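Local coordinates for uncharacterized protein (Trypanosoma congolense, PDB 4E40), which is the haptoglobin-hemoglobin receptor of the parasite, modelled here as its helical-bundle portion, and probably takes up hemoglobin as a nutrient at the cell surface, at residues 28-33 with 166-171; 170-175 with 200-205. All coordinates share one frame; numbering follows the deposited sequence.

Contact 1 (28-33 with 166-171); sequences VSIASG and TNYDVT
Two side-chain torsions bring Ile30 against Tyr168. In Tyr168 the ring carbon CG lies anti to the carbonyl carbon (chi1 -81°); although its CB bond points across helix 28-73 rather than at it, the end of the side chain thereby comes close to Ile30. Ile30 reaches back with its CG1 branch, and its CD1 comes within 3.8 Å of Tyr168 CD1, the two side chains crossing at roughly a right angle. The first torsion of Ile30 (96°) is far from a staggered value, so the exact seat of this methyl is doubtful, though not the apposition itself.

Deeper in, the contact rests on small and branched residues. The CB of Ala31 points at the loop and sits 3.4 Å from the backbone O of Val170, and the same methyl carbon lies 4.3 Å from Val170 CB; alanine suits the place because it lets the loop backbone come close to the helix. Val170 turns its side chain inward, where its CG1 meets Val28 CG2 at 4.3 Å. The beta-branched valines fill this buried side compactly, and Val28 also packs on Ile198 of helix 192-246.

The loop is shaped by Asn167, whose OD1 accepts from the backbone N of Asp169 at 2.7 Å in an Asx turn, with an N-H...O angle of 154°. Asn167 is also tied through its backbone to Ala23 of helix 12-26. On the helix, Ser32 OG donates to Ser29 O at 2.8 Å, settling a buried hydroxyl within its own turn, while Ser29 OG bonds to Lys130.

Between the segments the contact is thus van der Waals packing, largely apolar, with the Ala31 methyl also resting against a carbonyl oxygen; the hydrogen bonds described here run within each segment or to neighbouring helices.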
ATOM      1  N   VAL A  28       0.641 -19.273   5.640  1.00 16.85           N
ATOM      2  CA  VAL A  28       0.802 -17.860   5.983  1.00 16.37           C
ATOM      3  C   VAL A  28       1.835 -17.188   5.055  1.00 17.61           C
ATOM      4  O   VAL A  28       1.618 -16.041   4.655  1.00 16.76           O
ATOM      5  CB  VAL A  28       1.244 -17.699   7.464  1.00 16.95           C
ATOM      6  CG1 VAL A  28       1.689 -16.245   7.731  1.00 18.17           C
ATOM      7  CG2 VAL A  28       0.039 -18.109   8.362  1.00 17.38           C
ATOM      8  N   SER A  29       2.885 -17.923   4.693  1.00 19.02           N
ATOM      9  CA  SER A  29       3.911 -17.319   3.817  1.00 18.85           C
ATOM     10  C   SER A  29       3.276 -16.876   2.483  1.00 19.47           C
ATOM     11  O   SER A  29       3.418 -15.712   2.064  1.00 19.06           O
ATOM     12  CB  SER A  29       5.031 -18.333   3.584  1.00 21.97           C
ATOM     13  OG  SER A  29       6.031 -17.755   2.751  1.00 24.70           O
ATOM     14  N   ILE A  30       2.589 -17.822   1.833  1.00 19.91           N
ATOM     15  CA  ILE A  30       2.020 -17.360   0.572  1.00 22.24           C
ATOM     16  C   ILE A  30       0.876 -16.337   0.758  1.00 20.12           C
ATOM     17  O   ILE A  30       0.775 -15.400  -0.030  1.00 19.58           O
ATOM     18  CB  ILE A  30       1.696 -18.521  -0.389  1.00 26.78           C
ATOM     19  CG1 ILE A  30       0.295 -18.927  -0.301  1.00 30.85           C
ATOM     20  CG2 ILE A  30       2.822 -19.554  -0.559  1.00 31.72           C
ATOM     21  CD1 ILE A  30      -0.088 -18.350  -1.622  1.00 32.07           C
ATOM     22  N   ALA A  31       0.055 -16.453   1.817  1.00 18.34           N
ATOM     23  CA  ALA A  31      -0.955 -15.430   2.101  1.00 16.51           C
ATOM     24  C   ALA A  31      -0.351 -14.044   2.236  1.00 16.23           C
ATOM     25  O   ALA A  31      -0.889 -13.061   1.731  1.00 17.27           O
ATOM     26  CB  ALA A  31      -1.737 -15.772   3.353  1.00 17.75           C
ATOM     27  N   SER A  32       0.774 -13.970   2.930  1.00 17.16           N
ATOM     28  CA  SER A  32       1.419 -12.638   3.172  1.00 17.26           C
ATOM     29  C   SER A  32       1.969 -12.082   1.860  1.00 17.32           C
ATOM     30  O   SER A  32       1.874 -10.895   1.636  1.00 18.29           O
ATOM     31  CB  SER A  32       2.497 -12.797   4.270  1.00 19.04           C
ATOM     32  OG  SER A  32       3.602 -13.498   3.797  1.00 22.00           O
ATOM     33  N   GLY A  33       2.553 -12.926   1.018  1.00 18.52           N
ATOM     34  CA  GLY A  33       3.017 -12.394  -0.285  1.00 19.26           C
ATOM     35  C   GLY A  33       1.870 -11.956  -1.163  1.00 20.54           C
ATOM     36  O   GLY A  33       1.998 -10.937  -1.862  1.00 21.53           O
ATOM     37  N   THR A 166      -0.668 -27.704   2.494  1.00 24.75           N
ATOM     38  CA  THR A 166      -0.651 -26.235   2.664  1.00 22.94           C
ATOM     39  C   THR A 166      -2.007 -25.729   2.278  1.00 22.66           C
ATOM     40  O   THR A 166      -2.542 -26.113   1.211  1.00 24.06           O
ATOM     41  CB  THR A 166       0.390 -25.610   1.751  1.00 23.60           C
ATOM     42  OG1 THR A 166       1.681 -26.123   2.113  1.00 26.25           O
ATOM     43  CG2 THR A 166       0.446 -24.105   1.913  1.00 23.64           C
ATOM     44  N   ASN A 167      -2.594 -24.853   3.106  1.00 20.04           N
ATOM     45  CA  ASN A 167      -3.827 -24.251   2.730  1.00 20.77           C
ATOM     46  C   ASN A 167      -3.521 -22.937   2.017  1.00 19.94           C
ATOM     47  O   ASN A 167      -2.811 -22.068   2.556  1.00 20.32           O
ATOM     48  CB  ASN A 167      -4.706 -24.029   3.980  1.00 21.14           C
ATOM     49  CG  ASN A 167      -6.073 -23.433   3.634  1.00 22.74           C
ATOM     50  OD1 ASN A 167      -6.165 -22.409   3.007  1.00 22.70           O
ATOM     51  ND2 ASN A 167      -7.123 -24.025   4.164  1.00 28.67           N
ATOM     52  N   TYR A 168      -3.979 -22.786   0.752  1.00 18.77           N
ATOM     53  CA  TYR A 168      -3.645 -21.630  -0.059  1.00 18.50           C
ATOM     54  C   TYR A 168      -4.630 -20.481   0.090  1.00 18.72           C
ATOM     55  O   TYR A 168      -4.620 -19.555  -0.698  1.00 20.01           O
ATOM     56  CB  TYR A 168      -3.602 -22.043  -1.561  1.00 21.07           C
ATOM     57  CG  TYR A 168      -2.273 -22.703  -1.921  1.00 21.98           C
ATOM     58  CD1 TYR A 168      -1.271 -21.885  -2.543  1.00 25.25           C
ATOM     59  CD2 TYR A 168      -2.067 -24.038  -1.714  1.00 25.43           C
ATOM     60  CE1 TYR A 168      -0.041 -22.395  -2.888  1.00 25.61           C
ATOM     61  CE2 TYR A 168      -0.807 -24.594  -2.067  1.00 25.90           C
ATOM     62  CZ  TYR A 168       0.158 -23.738  -2.647  1.00 25.22           C
ATOM     63  OH  TYR A 168       1.412 -24.266  -3.034  1.00 27.50           O
ATOM     64  N   ASP A 169      -5.565 -20.621   1.055  1.00 18.96           N
ATOM     65  CA  ASP A 169      -6.589 -19.612   1.190  1.00 19.95           C
ATOM     66  C   ASP A 169      -6.584 -19.016   2.598  1.00 21.41           C
ATOM     67  O   ASP A 169      -7.604 -18.461   3.035  1.00 20.94           O
ATOM     68  CB  ASP A 169      -7.926 -20.280   0.977  1.00 21.23           C
ATOM     69  CG  ASP A 169      -7.978 -21.010  -0.369  1.00 24.26           C
ATOM     70  OD1 ASP A 169      -7.563 -20.405  -1.357  1.00 25.34           O
ATOM     71  OD2 ASP A 169      -8.431 -22.147  -0.358  1.00 31.03           O
ATOM     72  N   VAL A 170      -5.408 -18.993   3.203  1.00 20.15           N
ATOM     73  CA  VAL A 170      -5.340 -18.530   4.648  1.00 18.49           C
ATOM     74  C   VAL A 170      -5.560 -17.040   4.748  1.00 17.94           C
ATOM     75  O   VAL A 170      -5.039 -16.203   3.966  1.00 19.19           O
ATOM     76  CB  VAL A 170      -4.004 -18.875   5.286  1.00 19.10           C
ATOM     77  CG1 VAL A 170      -3.913 -18.301   6.732  1.00 20.37           C
ATOM     78  CG2 VAL A 170      -3.869 -20.342   5.333  1.00 19.27           C
ATOM     79  N   THR A 171      -6.349 -16.670   5.784  1.00 16.50           N
ATOM     80  CA  THR A 171      -6.535 -15.296   6.190  1.00 15.85           C
ATOM     81  C   THR A 171      -6.303 -15.204   7.694  1.00 15.80           C
ATOM     82  O   THR A 171      -6.314 -16.214   8.390  1.00 16.27           O
ATOM     83  CB  THR A 171      -7.941 -14.733   5.894  1.00 15.87           C
ATOM     84  OG1 THR A 171      -8.911 -15.479   6.614  1.00 16.05           O
ATOM     85  CG2 THR A 171      -8.267 -14.894   4.408  1.00 17.61           C
TER

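Contact 2 (170-175 with 200-205); sequences VTAKSL and TSLDNL
The Ala172 methyl is the centre of this contact, directed toward helix 192-246, where it meets Leu202 and Asp203. Its CB lies 4.0 Å from Leu202 CB, and in the conformer given both carboxylate oxygens of Asp203, OD1 and OD2, come equally near Ala172 CB, at 3.5 Å. A methyl is small enough for the first turn of helix 172-180 to approach the other helix, bringing Ala172 CA and Leu202 CA to 6.1 Å. Asp203 has two conformers, so the detail of the carboxylate contact is less certain than that of the leucine.

Leu202 holds its CG anti to the carbonyl carbon (chi1 -73°), which lays CD1 alongside the backbone of Ala172, 4.2 Å from Ala172 N. Leu202 also packs on Leu35 and Ala129, so from helix 192-246 it touches helices 172-180, 28-73 and 82-147.

Behind Ala172, a capping box sets the start of its helix. Ser174 N donates to Thr171 OG1 at 2.9 Å. In return, Thr171 N makes a nearly straight bond (176°) to Ser174 OG, 3.0 Å away. Threonine and serine suit these places because each short hydroxyl can reach a backbone N-H that has no helical partner of its own. Gln24 of helix 12-26 also bonds to Ser174 OG, and Leu175 packs on Leu21 and Leu25 of that helix.

Van der Waals contact alone thus joins the two segments directly: the carboxylate lies alongside the first turn of helix 172-180 and touches the methyl, and any electrostatic effect of the helix start on it would be weak and depend on the conformer.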
ATOM      1  N   VAL A 170      -5.408 -18.993   3.203  1.00 20.15           N
ATOM      2  CA  VAL A 170      -5.340 -18.530   4.648  1.00 18.49           C
ATOM      3  C   VAL A 170      -5.560 -17.040   4.748  1.00 17.94           C
ATOM      4  O   VAL A 170      -5.039 -16.203   3.966  1.00 19.19           O
ATOM      5  CB  VAL A 170      -4.004 -18.875   5.286  1.00 19.10           C
ATOM      6  CG1 VAL A 170      -3.913 -18.301   6.732  1.00 20.37           C
ATOM      7  CG2 VAL A 170      -3.869 -20.342   5.333  1.00 19.27           C
ATOM      8  N   THR A 171      -6.349 -16.670   5.784  1.00 16.50           N
ATOM      9  CA  THR A 171      -6.535 -15.296   6.190  1.00 15.85           C
ATOM     10  C   THR A 171      -6.303 -15.204   7.694  1.00 15.80           C
ATOM     11  O   THR A 171      -6.314 -16.214   8.390  1.00 16.27           O
ATOM     12  CB  THR A 171      -7.941 -14.733   5.894  1.00 15.87           C
ATOM     13  OG1 THR A 171      -8.911 -15.479   6.614  1.00 16.05           O
ATOM     14  CG2 THR A 171      -8.267 -14.894   4.408  1.00 17.61           C
ATOM     15  N   ALA A 172      -6.118 -13.963   8.176  1.00 16.39           N
ATOM     16  CA  ALA A 172      -6.044 -13.834   9.651  1.00 15.53           C
ATOM     17  C   ALA A 172      -7.331 -14.379  10.291  1.00 15.57           C
ATOM     18  O   ALA A 172      -7.262 -14.990  11.359  1.00 16.35           O
ATOM     19  CB  ALA A 172      -5.805 -12.341  10.064  1.00 16.96           C
ATOM     20  N   LYS A 173      -8.466 -14.175   9.670  1.00 14.88           N
ATOM     21  CA  LYS A 173      -9.716 -14.687  10.189  1.00 14.60           C
ATOM     22  C   LYS A 173      -9.744 -16.194  10.231  1.00 15.31           C
ATOM     23  O   LYS A 173     -10.121 -16.784  11.270  1.00 15.61           O
ATOM     24  CB  LYS A 173     -10.851 -14.145   9.300  1.00 16.67           C
ATOM     25  CG  LYS A 173     -12.217 -14.627   9.761  1.00 18.36           C
ATOM     26  CD  LYS A 173     -13.309 -14.075   8.812  1.00 19.08           C
ATOM     27  CE  LYS A 173     -14.701 -14.512   9.289  1.00 22.18           C
ATOM     28  NZ  LYS A 173     -15.730 -13.916   8.367  1.00 24.68           N
ATOM     29  N   SER A 174      -9.327 -16.852   9.140  1.00 15.05           N
ATOM     30  CA  SER A 174      -9.397 -18.303   9.190  1.00 14.21           C
ATOM     31  C   SER A 174      -8.334 -18.907  10.123  1.00 14.40           C
ATOM     32  O   SER A 174      -8.600 -19.908  10.789  1.00 15.54           O
ATOM     33  CB  SER A 174      -9.278 -18.932   7.755  1.00 15.96           C
ATOM     34  OG  SER A 174      -7.920 -18.772   7.284  1.00 16.70           O
ATOM     35  N   LEU A 175      -7.173 -18.258  10.260  1.00 14.49           N
ATOM     36  CA  LEU A 175      -6.170 -18.794  11.139  1.00 14.35           C
ATOM     37  C   LEU A 175      -6.661 -18.655  12.594  1.00 13.77           C
ATOM     38  O   LEU A 175      -6.457 -19.562  13.374  1.00 14.62           O
ATOM     39  CB  LEU A 175      -4.849 -18.068  10.895  1.00 15.54           C
ATOM     40  CG  LEU A 175      -3.738 -18.471  11.871  1.00 15.94           C
ATOM     41  CD1 LEU A 175      -3.409 -19.986  11.811  1.00 17.55           C
ATOM     42  CD2 LEU A 175      -2.495 -17.632  11.552  1.00 16.24           C
ATOM     43  N   THR A 200      -1.401 -10.323  14.360  1.00 18.94           N
ATOM     44  CA  THR A 200      -1.127  -8.863  14.337  1.00 20.49           C
ATOM     45  C   THR A 200      -0.411  -8.445  13.064  1.00 18.28           C
ATOM     46  O   THR A 200      -0.794  -7.416  12.432  1.00 19.75           O
ATOM     47  CB  THR A 200      -0.443  -8.399  15.619  1.00 20.44           C
ATOM     48  OG1 THR A 200       0.725  -9.152  15.881  1.00 27.70           O
ATOM     49  CG2 THR A 200      -1.307  -8.597  16.755  1.00 21.22           C
ATOM     50  N   SER A 201       0.579  -9.216  12.650  1.00 18.63           N
ATOM     51  CA  SER A 201       1.334  -8.863  11.410  1.00 17.72           C
ATOM     52  C   SER A 201       0.433  -8.939  10.187  1.00 19.19           C
ATOM     53  O   SER A 201       0.450  -8.007   9.348  1.00 19.28           O
ATOM     54  CB  SER A 201       2.529  -9.772  11.199  1.00 19.45           C
ATOM     55  OG  SER A 201       3.509  -9.559  12.223  1.00 24.08           O
ATOM     56  N   LEU A 202      -0.399  -9.983  10.062  1.00 17.57           N
ATOM     57  CA  LEU A 202      -1.298 -10.058   8.910  1.00 18.09           C
ATOM     58  C   LEU A 202      -2.342  -8.935   8.919  1.00 19.69           C
ATOM     59  O   LEU A 202      -2.663  -8.407   7.843  1.00 18.92           O
ATOM     60  CB  LEU A 202      -2.068 -11.385   8.893  1.00 18.12           C
ATOM     61  CG  LEU A 202      -1.193 -12.575   8.501  1.00 18.60           C
ATOM     62  CD1 LEU A 202      -1.998 -13.882   8.689  1.00 19.23           C
ATOM     63  CD2 LEU A 202      -0.647 -12.482   7.073  1.00 19.04           C
ATOM     64  N   ASP A 203      -2.869  -8.585  10.088  0.50 20.04           N
ATOM     65  CA  ASP A 203      -3.884  -7.517  10.143  0.50 21.79           C
ATOM     66  C   ASP A 203      -3.255  -6.121   9.863  0.50 20.73           C
ATOM     67  O   ASP A 203      -3.869  -5.263   9.226  0.50 22.69           O
ATOM     68  CB  ASP A 203      -4.726  -7.614  11.426  0.50 24.51           C
ATOM     69  CG  ASP A 203      -5.724  -8.832  11.409  0.50 25.91           C
ATOM     70  OD1 ASP A 203      -6.548  -8.953  10.444  0.50 26.51           O
ATOM     71  OD2 ASP A 203      -5.718  -9.684  12.361  0.50 31.25           O
ATOM     72  N   ASN A 204      -2.006  -5.940  10.245  1.00 20.99           N
ATOM     73  CA  ASN A 204      -1.288  -4.658   9.943  1.00 20.72           C
ATOM     74  C   ASN A 204      -0.938  -4.593   8.459  1.00 21.45           C
ATOM     75  O   ASN A 204      -1.037  -3.528   7.848  1.00 20.14           O
ATOM     76  CB  ASN A 204      -0.063  -4.481  10.840  1.00 22.79           C
ATOM     77  CG  ASN A 204      -0.460  -4.077  12.260  1.00 29.60           C
ATOM     78  OD1 ASN A 204      -1.480  -3.413  12.431  1.00 33.61           O
ATOM     79  ND2 ASN A 204       0.358  -4.408  13.248  1.00 30.83           N
ATOM     80  N   LEU A 205      -0.516  -5.724   7.895  1.00 19.18           N
ATOM     81  CA  LEU A 205      -0.207  -5.844   6.462  1.00 17.88           C
ATOM     82  C   LEU A 205      -1.437  -5.493   5.626  1.00 20.34           C
ATOM     83  O   LEU A 205      -1.336  -4.698   4.695  1.00 19.56           O
ATOM     84  CB  LEU A 205       0.319  -7.264   6.203  1.00 17.03           C
ATOM     85  CG  LEU A 205       0.561  -7.667   4.755  1.00 16.28           C
ATOM     86  CD1 LEU A 205       1.500  -6.666   4.000  1.00 17.19           C
ATOM     87  CD2 LEU A 205       1.120  -9.066   4.718  1.00 18.14           C
TER

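In the fold
The two contacts share Val170 and Thr171, with centres about 9 Å apart, so a single loop-to-helix junction is braced against two long helices of the bundle. Contact 1 is the more buried, seating the loop on the start of helix 28-73 through valines and an alanine, with an exposed aromatic ring at its outer edge; contact 2 is partly buried and sets a helix start against helix 192-246, with a carboxylate at its margin. The elements also meet between the contacts: Val28 CG2 packs on Leu175 CD2, and Ser32 CB on Leu202 CD2. The polar bonds of contact 1 order a loop, whereas those of contact 2 fix where a helix begins.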